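Local coordinates for outer membrane protein SusF (Bacteroides thetaiotaomicron, PDB 4FE9) that binds starch at the bacterial cell surface through carbohydrate-binding modules, ahead of starch transport into the periplasm for degradation, at residues G25-T30 against I129-N134; G152-G157 against A167-K172. All coordinates share one frame; numbering follows the deposited sequence.

Two ways of joining neighbouring strands occur here in one multidomain starch-binding lipoprotein. Contact 1 comes first along the chain and is complete before contact 2 begins: it ties strand 27-33 to the distant strand 128-141 in parallel, in the mixed sheet near the start of the modelled chain. Contact 2 pairs strands 153-157 and 168-172 as an antiparallel hairpin inside the first carbohydrate-binding module. Strands 128-141 and 153-157 are consecutive, yet the two contacts belong to different sheets. Their centres lie about 56 Å apart and their nearest atoms about 40 Å, so each shapes its own part of an elongated monomer, and only contact 2 lies near bound sugar.

Contact 1 of 2, residues G25-T30 against I129-N134; sequences GQLTAT and IQLVGN
Thr28 pairs with Val132 in a short parallel strand contact at the surface, with Leu27 and Leu131 packing beside it, where strand 27-33 lies beside strand 128-141 of the mixed sheet, away from the sugar sites. The backbones diverge, their short axes 49° apart, and direct bonding is confined to two links on Val132. Its N gives a nearly straight bond to Leu27 O at 2.9 Å, while its O receives Ala29 N at 2.9 Å. Thr28 CA adds a CA-H...O contact to Val132 O at 3.2 Å. Further toward Ile129 a water bridges the strands, accepting from Leu27 N and donating to Gln130 O.

The apolar side chains gather on the face bearing Leu27, Ala29 and Leu131. Leu27 has CG anti to its carbonyl carbon (chi1 -53°), which carries CD1 to Ile129 CG2 at 3.6 Å; its CB meets Leu131 CD2 at the same distance, 3.6 Å. Both approaches are oblique, the first methyl on methyl, the second a Leu131 methyl on the Leu27 CB. Ala29 CB then rests on Leu131 CB at 4.0 Å. Thr28 and Val132 project from the other face. Beyond the pairing, Asn134 OD1 comes 3.5 Å from Thr30 CA, and its amide nitrogen bonds to Phe31 O.

Each strand has a second neighbour: Thr30 bonds through its backbone to strand 48-57, against which Ala29 packs at Leu54, whereas Ile129 and Leu131 bond to Ala121 and Ala119 of the antiparallel strand 111-122.

Contact 2 of 2, residues G152-G157 against A167-K172; sequences GYYIVG and AQQMKK
Tyr154 faces Gln169 in a non-hydrogen-bonded antiparallel pair, flanked by the hydrogen-bonded pair of Ile155 and Gln168, in which Ile155 N reaches Gln168 O at 2.8 Å and Gln168 N returns a bond to Ile155 O at 2.9 Å. A third bond, from Met170 N to Tyr153 O, is almost straight at 172°. Next to it a water accepts from Tyr153 N and donates to Met170 O.

On the face bearing Tyr154 and Gln169, the extended glutamine crosses the ring obliquely. With CG anti to the backbone N (chi1 -164°), its chain is laid over one ring face, CG 4.0 Å from the centroid in a CH-pi contact, and the terminal amide is turned nearly parallel to the ring, their planes 8° apart, with CD near Tyr154 OH. Ala167 CB meets the same ring obliquely, 3.9 Å from Tyr154 CD2, and presses tightly on Val156 CG2 at 3.5 Å. An alanine in place of Tyr154 is likely to leave the Gln169 chain without its aromatic partner, freer to turn, and to bare one flank of Ala167.

The two strands form a beta hairpin in the antiparallel sheet of the first carbohydrate-binding module, with 153-157 also pairing to strand 191-196, which holds the glucose-binding residues Asn191, Phe192 and Lys193.

On the face bearing Ile155 and Gln168, Met170 supplies the apolar contact: bent at chi3, it sets SD 3.8 Å from Ile155 CD1 and 4.1 Å from Tyr153 CB. Ile155 also packs on Phe192 and Leu182, while the Tyr153 ring stands edge-to-face with those of Tyr180 and Phe245 and its hydroxyl bonds to Asp149 N.

Contact 1 of 2, residues G25-T30 against I129-N134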
ATOM      1  N   GLY A  25      -5.349 -21.535 -44.239  1.00 38.20           N
ATOM      2  CA  GLY A  25      -4.937 -22.980 -44.043  1.00 37.92           C
ATOM      3  C   GLY A  25      -5.014 -23.441 -42.570  1.00 37.58           C
ATOM      4  O   GLY A  25      -4.394 -24.453 -42.195  1.00 38.24           O
ATOM      5  N   GLN A  26      -5.875 -22.770 -41.774  1.00 35.62           N
ATOM      6  CA  GLN A  26      -5.759 -22.759 -40.308  1.00 33.46           C
ATOM      7  C   GLN A  26      -6.599 -23.881 -39.594  1.00 31.13           C
ATOM      8  O   GLN A  26      -7.734 -24.192 -39.998  1.00 31.28           O
ATOM      9  CB  GLN A  26      -6.145 -21.389 -39.768  1.00 33.22           C
ATOM     10  CG  GLN A  26      -6.988 -21.470 -38.544  1.00 35.32           C
ATOM     11  CD  GLN A  26      -7.745 -20.199 -38.286  1.00 45.63           C
ATOM     12  OE1 GLN A  26      -7.402 -19.143 -38.819  1.00 55.83           O
ATOM     13  NE2 GLN A  26      -8.786 -20.281 -37.451  1.00 42.64           N
ATOM     14  N   LEU A  27      -6.024 -24.484 -38.559  1.00 26.91           N
ATOM     15  CA  LEU A  27      -6.667 -25.622 -37.894  1.00 23.72           C
ATOM     16  C   LEU A  27      -7.314 -25.207 -36.592  1.00 21.64           C
ATOM     17  O   LEU A  27      -6.856 -24.274 -35.937  1.00 19.43           O
ATOM     18  CB  LEU A  27      -5.662 -26.730 -37.646  1.00 23.44           C
ATOM     19  CG  LEU A  27      -4.856 -27.206 -38.870  1.00 25.65           C
ATOM     20  CD1 LEU A  27      -4.117 -28.468 -38.509  1.00 23.36           C
ATOM     21  CD2 LEU A  27      -5.764 -27.437 -40.098  1.00 28.03           C
ATOM     22  N   THR A  28      -8.424 -25.857 -36.242  1.00 19.60           N
ATOM     23  CA  THR A  28      -9.072 -25.564 -34.986  1.00 19.06           C
ATOM     24  C   THR A  28      -9.108 -26.766 -34.046  1.00 16.70           C
ATOM     25  O   THR A  28      -8.917 -27.897 -34.459  1.00 14.25           O
ATOM     26  CB  THR A  28     -10.492 -24.940 -35.154  1.00 18.59           C
ATOM     27  OG1 THR A  28     -11.315 -25.823 -35.887  1.00 22.27           O
ATOM     28  CG2 THR A  28     -10.415 -23.597 -35.885  1.00 23.17           C
ATOM     29  N   ALA A  29      -9.211 -26.486 -32.764  1.00 15.19           N
ATOM     30  CA  ALA A  29      -9.455 -27.540 -31.778  1.00 14.73           C
ATOM     31  C   ALA A  29     -10.574 -27.098 -30.865  1.00 13.60           C
ATOM     32  O   ALA A  29     -10.726 -25.909 -30.609  1.00 13.36           O
ATOM     33  CB  ALA A  29      -8.200 -27.816 -30.979  1.00 12.70           C
ATOM     34  N   THR A  30     -11.286 -28.059 -30.304  1.00 13.39           N
ATOM     35  CA  THR A  30     -12.306 -27.752 -29.319  1.00 14.46           C
ATOM     36  C   THR A  30     -11.995 -28.468 -28.055  1.00 12.46           C
ATOM     37  O   THR A  30     -11.738 -29.660 -28.063  1.00 12.03           O
ATOM     38  CB  THR A  30     -13.712 -28.155 -29.807  1.00 15.06           C
ATOM     39  OG1 THR A  30     -14.018 -27.412 -30.986  1.00 20.14           O
ATOM     40  CG2 THR A  30     -14.775 -27.848 -28.726  1.00 16.22           C
ATOM     41  N   ILE A 129       1.815 -28.166 -36.495  1.00 17.28           N
ATOM     42  CA  ILE A 129       0.903 -27.184 -37.040  1.00 16.33           C
ATOM     43  C   ILE A 129      -0.023 -26.685 -35.952  1.00 15.92           C
ATOM     44  O   ILE A 129      -0.636 -27.473 -35.264  1.00 12.38           O
ATOM     45  CB  ILE A 129       0.082 -27.779 -38.220  1.00 16.13           C
ATOM     46  CG1 ILE A 129       1.033 -28.160 -39.358  1.00 17.12           C
ATOM     47  CG2 ILE A 129      -0.916 -26.784 -38.737  1.00 14.81           C
ATOM     48  CD1 ILE A 129       0.814 -29.579 -39.851  1.00 20.86           C
ATOM     49  N   GLN A 130      -0.092 -25.361 -35.809  1.00 14.99           N
ATOM     50  CA  GLN A 130      -0.784 -24.693 -34.706  1.00 16.74           C
ATOM     51  C   GLN A 130      -2.304 -25.008 -34.718  1.00 15.99           C
ATOM     52  O   GLN A 130      -2.946 -24.980 -35.779  1.00 15.26           O
ATOM     53  CB  GLN A 130      -0.567 -23.179 -34.845  1.00 15.93           C
ATOM     54  CG  GLN A 130      -1.314 -22.340 -33.888  1.00 19.64           C
ATOM     55  CD  GLN A 130      -0.715 -22.399 -32.490  1.00 32.48           C
ATOM     56  OE1 GLN A 130       0.455 -22.025 -32.279  1.00 34.00           O
ATOM     57  NE2 GLN A 130      -1.477 -22.947 -31.542  1.00 22.61           N
ATOM     58  N   LEU A 131      -2.843 -25.401 -33.569  1.00 15.46           N
ATOM     59  CA  LEU A 131      -4.322 -25.467 -33.384  1.00 15.66           C
ATOM     60  C   LEU A 131      -4.851 -24.231 -32.691  1.00 16.26           C
ATOM     61  O   LEU A 131      -4.275 -23.773 -31.700  1.00 17.34           O
ATOM     62  CB  LEU A 131      -4.720 -26.744 -32.607  1.00 14.84           C
ATOM     63  CG  LEU A 131      -4.113 -28.041 -33.161  1.00 16.99           C
ATOM     64  CD1 LEU A 131      -4.261 -29.202 -32.230  1.00 18.13           C
ATOM     65  CD2 LEU A 131      -4.647 -28.392 -34.561  1.00 16.48           C
ATOM     66  N   VAL A 132      -5.880 -23.610 -33.263  1.00 16.79           N
ATOM     67  CA  VAL A 132      -6.560 -22.507 -32.578  1.00 17.77           C
ATOM     68  C   VAL A 132      -7.783 -23.046 -31.810  1.00 18.09           C
ATOM     69  O   VAL A 132      -8.705 -23.638 -32.413  1.00 17.75           O
ATOM     70  CB  VAL A 132      -7.010 -21.369 -33.567  1.00 18.19           C
ATOM     71  CG1 VAL A 132      -7.723 -20.253 -32.803  1.00 18.42           C
ATOM     72  CG2 VAL A 132      -5.817 -20.806 -34.340  1.00 19.54           C
ATOM     73  N   GLY A 133      -7.706 -23.010 -30.482  1.00 18.21           N
ATOM     74  CA  GLY A 133      -8.746 -23.618 -29.657  1.00 17.83           C
ATOM     75  C   GLY A 133      -9.364 -22.602 -28.723  1.00 18.23           C
ATOM     76  O   GLY A 133      -8.930 -21.457 -28.677  1.00 16.80           O
ATOM     77  N   ASN A 134     -10.355 -23.029 -27.939  1.00 17.10           N
ATOM     78  CA  ASN A 134     -11.026 -22.119 -27.009  1.00 16.06           C
ATOM     79  C   ASN A 134     -10.417 -22.296 -25.604  1.00 17.15           C
ATOM     80  O   ASN A 134      -9.802 -23.302 -25.339  1.00 16.34           O
ATOM     81  CB  ASN A 134     -12.511 -22.473 -26.956  1.00 17.01           C
ATOM     82  CG  ASN A 134     -12.736 -23.962 -26.741  1.00 15.60           C
ATOM     83  OD1 ASN A 134     -12.104 -24.783 -27.392  1.00 19.72           O
ATOM     84  ND2 ASN A 134     -13.471 -24.299 -25.710  1.00 18.01           N
TER
HETATM   85  O   HOH W   1      -3.282 -23.799 -38.159  1.00 23.32           O

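Contact 2 of 2, residues G152-G157 against A167-K172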
ATOM      1  N   GLY A 152      -7.440 -13.209  19.711  1.00 14.95           N
ATOM      2  CA  GLY A 152      -6.392 -12.567  18.896  1.00 12.25           C
ATOM      3  C   GLY A 152      -5.140 -13.423  18.715  1.00 10.44           C
ATOM      4  O   GLY A 152      -5.175 -14.634  18.888  1.00 10.65           O
ATOM      5  N   TYR A 153      -4.033 -12.775  18.352  1.00  9.34           N
ATOM      6  CA  TYR A 153      -2.811 -13.473  17.950  1.00  8.70           C
ATOM      7  C   TYR A 153      -1.586 -12.850  18.619  1.00  8.45           C
ATOM      8  O   TYR A 153      -1.540 -11.650  18.817  1.00  7.65           O
ATOM      9  CB  TYR A 153      -2.645 -13.394  16.426  1.00  8.17           C
ATOM     10  CG  TYR A 153      -3.718 -14.144  15.697  1.00  7.10           C
ATOM     11  CD1 TYR A 153      -3.613 -15.514  15.536  1.00  6.90           C
ATOM     12  CD2 TYR A 153      -4.964 -13.542  15.442  1.00  6.37           C
ATOM     13  CE1 TYR A 153      -4.719 -16.287  15.072  1.00  7.89           C
ATOM     14  CE2 TYR A 153      -6.058 -14.307  14.956  1.00  6.86           C
ATOM     15  CZ  TYR A 153      -5.898 -15.653  14.726  1.00  7.38           C
ATOM     16  OH  TYR A 153      -6.968 -16.421  14.297  1.00  9.87           O
ATOM     17  N   TYR A 154      -0.567 -13.671  18.853  1.00  8.74           N
ATOM     18  CA  TYR A 154       0.666 -13.213  19.475  1.00 10.24           C
ATOM     19  C   TYR A 154       1.888 -13.553  18.579  1.00 10.14           C
ATOM     20  O   TYR A 154       1.876 -14.579  17.872  1.00 11.30           O
ATOM     21  CB  TYR A 154       0.814 -13.883  20.825  1.00  9.31           C
ATOM     22  CG  TYR A 154      -0.142 -13.359  21.841  1.00 11.70           C
ATOM     23  CD1 TYR A 154      -1.478 -13.754  21.835  1.00 19.58           C
ATOM     24  CD2 TYR A 154       0.270 -12.441  22.808  1.00 13.72           C
ATOM     25  CE1 TYR A 154      -2.379 -13.262  22.781  1.00 22.25           C
ATOM     26  CE2 TYR A 154      -0.608 -11.973  23.778  1.00 22.69           C
ATOM     27  CZ  TYR A 154      -1.936 -12.364  23.746  1.00 23.56           C
ATOM     28  OH  TYR A 154      -2.825 -11.851  24.665  1.00 30.38           O
ATOM     29  N   ILE A 155       2.912 -12.694  18.600  1.00  9.71           N
ATOM     30  CA  ILE A 155       4.220 -13.045  18.033  1.00  9.74           C
ATOM     31  C   ILE A 155       5.158 -13.514  19.125  1.00 11.32           C
ATOM     32  O   ILE A 155       5.273 -12.873  20.200  1.00  9.87           O
ATOM     33  CB  ILE A 155       4.868 -11.869  17.322  1.00  9.87           C
ATOM     34  CG1 ILE A 155       3.947 -11.298  16.244  1.00 12.09           C
ATOM     35  CG2 ILE A 155       6.265 -12.246  16.777  1.00  7.58           C
ATOM     36  CD1 ILE A 155       3.832 -12.150  15.051  1.00 17.45           C
ATOM     37  N   VAL A 156       5.879 -14.593  18.830  1.00 10.26           N
ATOM     38  CA  VAL A 156       6.944 -15.089  19.673  1.00 10.65           C
ATOM     39  C   VAL A 156       8.150 -15.371  18.729  1.00 11.49           C
ATOM     40  O   VAL A 156       7.983 -15.996  17.685  1.00 10.02           O
ATOM     41  CB  VAL A 156       6.505 -16.421  20.351  1.00 11.85           C
ATOM     42  CG1 VAL A 156       7.654 -17.094  21.070  1.00 13.20           C
ATOM     43  CG2 VAL A 156       5.379 -16.173  21.315  1.00 12.53           C
ATOM     44  N   GLY A 157       9.342 -14.914  19.091  1.00 10.34           N
ATOM     45  CA  GLY A 157      10.532 -15.184  18.284  1.00 11.44           C
ATOM     46  C   GLY A 157      11.838 -14.900  18.996  1.00 12.41           C
ATOM     47  O   GLY A 157      11.879 -14.835  20.230  1.00 11.80           O
ATOM     48  N   ALA A 167       5.581 -13.242  24.878  1.00 14.50           N
ATOM     49  CA  ALA A 167       4.787 -13.126  23.622  1.00 15.11           C
ATOM     50  C   ALA A 167       4.199 -11.731  23.474  1.00 14.82           C
ATOM     51  O   ALA A 167       3.829 -11.132  24.435  1.00 17.36           O
ATOM     52  CB  ALA A 167       3.698 -14.174  23.579  1.00 13.23           C
ATOM     53  N   GLN A 168       4.296 -11.156  22.291  1.00 14.62           N
ATOM     54  CA  GLN A 168       3.784  -9.823  22.067  1.00 15.09           C
ATOM     55  C   GLN A 168       2.486  -9.838  21.272  1.00 15.35           C
ATOM     56  O   GLN A 168       2.419 -10.456  20.210  1.00 14.67           O
ATOM     57  CB  GLN A 168       4.825  -8.983  21.353  1.00 14.46           C
ATOM     58  CG  GLN A 168       6.002  -8.595  22.284  1.00 18.49           C
ATOM     59  CD  GLN A 168       7.050  -7.746  21.576  1.00 27.49           C
ATOM     60  OE1 GLN A 168       6.731  -7.005  20.648  1.00 23.86           O
ATOM     61  NE2 GLN A 168       8.294  -7.788  22.075  1.00 23.52           N
ATOM     62  N   GLN A 169       1.448  -9.184  21.791  1.00 14.41           N
ATOM     63  CA  GLN A 169       0.137  -9.231  21.139  1.00 14.68           C
ATOM     64  C   GLN A 169       0.101  -8.373  19.890  1.00 13.75           C
ATOM     65  O   GLN A 169       0.476  -7.208  19.924  1.00 13.43           O
ATOM     66  CB  GLN A 169      -1.004  -8.811  22.083  1.00 14.47           C
ATOM     67  CG  GLN A 169      -2.363  -9.235  21.552  1.00 14.70           C
ATOM     68  CD  GLN A 169      -3.479  -9.046  22.557  1.00 29.53           C
ATOM     69  OE1 GLN A 169      -3.314  -8.359  23.561  1.00 28.49           O
ATOM     70  NE2 GLN A 169      -4.649  -9.555  22.232  1.00 27.84           N
ATOM     71  N   MET A 170      -0.486  -8.916  18.835  1.00 12.15           N
ATOM     72  CA  MET A 170      -0.725  -8.160  17.608  1.00 13.23           C
ATOM     73  C   MET A 170      -1.959  -7.259  17.741  1.00 14.58           C
ATOM     74  O   MET A 170      -2.920  -7.639  18.396  1.00 13.58           O
ATOM     75  CB  MET A 170      -0.919  -9.138  16.442  1.00 13.03           C
ATOM     76  CG  MET A 170       0.214 -10.173  16.338  1.00 10.59           C
ATOM     77  SD  MET A 170       0.217 -11.049  14.747  1.00 10.57           S
ATOM     78  CE  MET A 170       0.864  -9.769  13.657  1.00  6.85           C
ATOM     79  N   LYS A 171      -1.898  -6.063  17.141  1.00 14.87           N
ATOM     80  CA  LYS A 171      -3.041  -5.121  17.146  1.00 18.55           C
ATOM     81  C   LYS A 171      -3.973  -5.406  15.983  1.00 18.93           C
ATOM     82  O   LYS A 171      -3.556  -5.382  14.834  1.00 17.59           O
ATOM     83  CB  LYS A 171      -2.556  -3.646  17.052  1.00 17.34           C
ATOM     84  CG  LYS A 171      -1.773  -3.135  18.318  1.00 24.07           C
ATOM     85  CD  LYS A 171      -2.140  -3.946  19.570  1.00 32.86           C
ATOM     86  CE  LYS A 171      -1.529  -3.341  20.845  1.00 42.03           C
ATOM     87  NZ  LYS A 171      -0.559  -2.241  20.528  1.00 39.66           N
ATOM     88  N   LYS A 172      -5.253  -5.601  16.283  1.00 21.00           N
ATOM     89  CA  LYS A 172      -6.263  -5.727  15.243  1.00 23.34           C
ATOM     90  C   LYS A 172      -6.557  -4.392  14.604  1.00 25.66           C
ATOM     91  O   LYS A 172      -7.006  -3.483  15.263  1.00 25.99           O
ATOM     92  CB  LYS A 172      -7.550  -6.331  15.804  1.00 23.25           C
ATOM     93  CG  LYS A 172      -8.571  -6.662  14.749  1.00 23.10           C
ATOM     94  CD  LYS A 172      -9.377  -7.873  15.122  1.00 35.92           C
ATOM     95  CE  LYS A 172     -10.622  -7.495  15.895  1.00 38.47           C
ATOM     96  NZ  LYS A 172     -10.323  -7.366  17.328  1.00 42.12           N
TER
HETATM   97  O   HOH W   2      -4.368  -9.878  18.754  1.00 13.05           O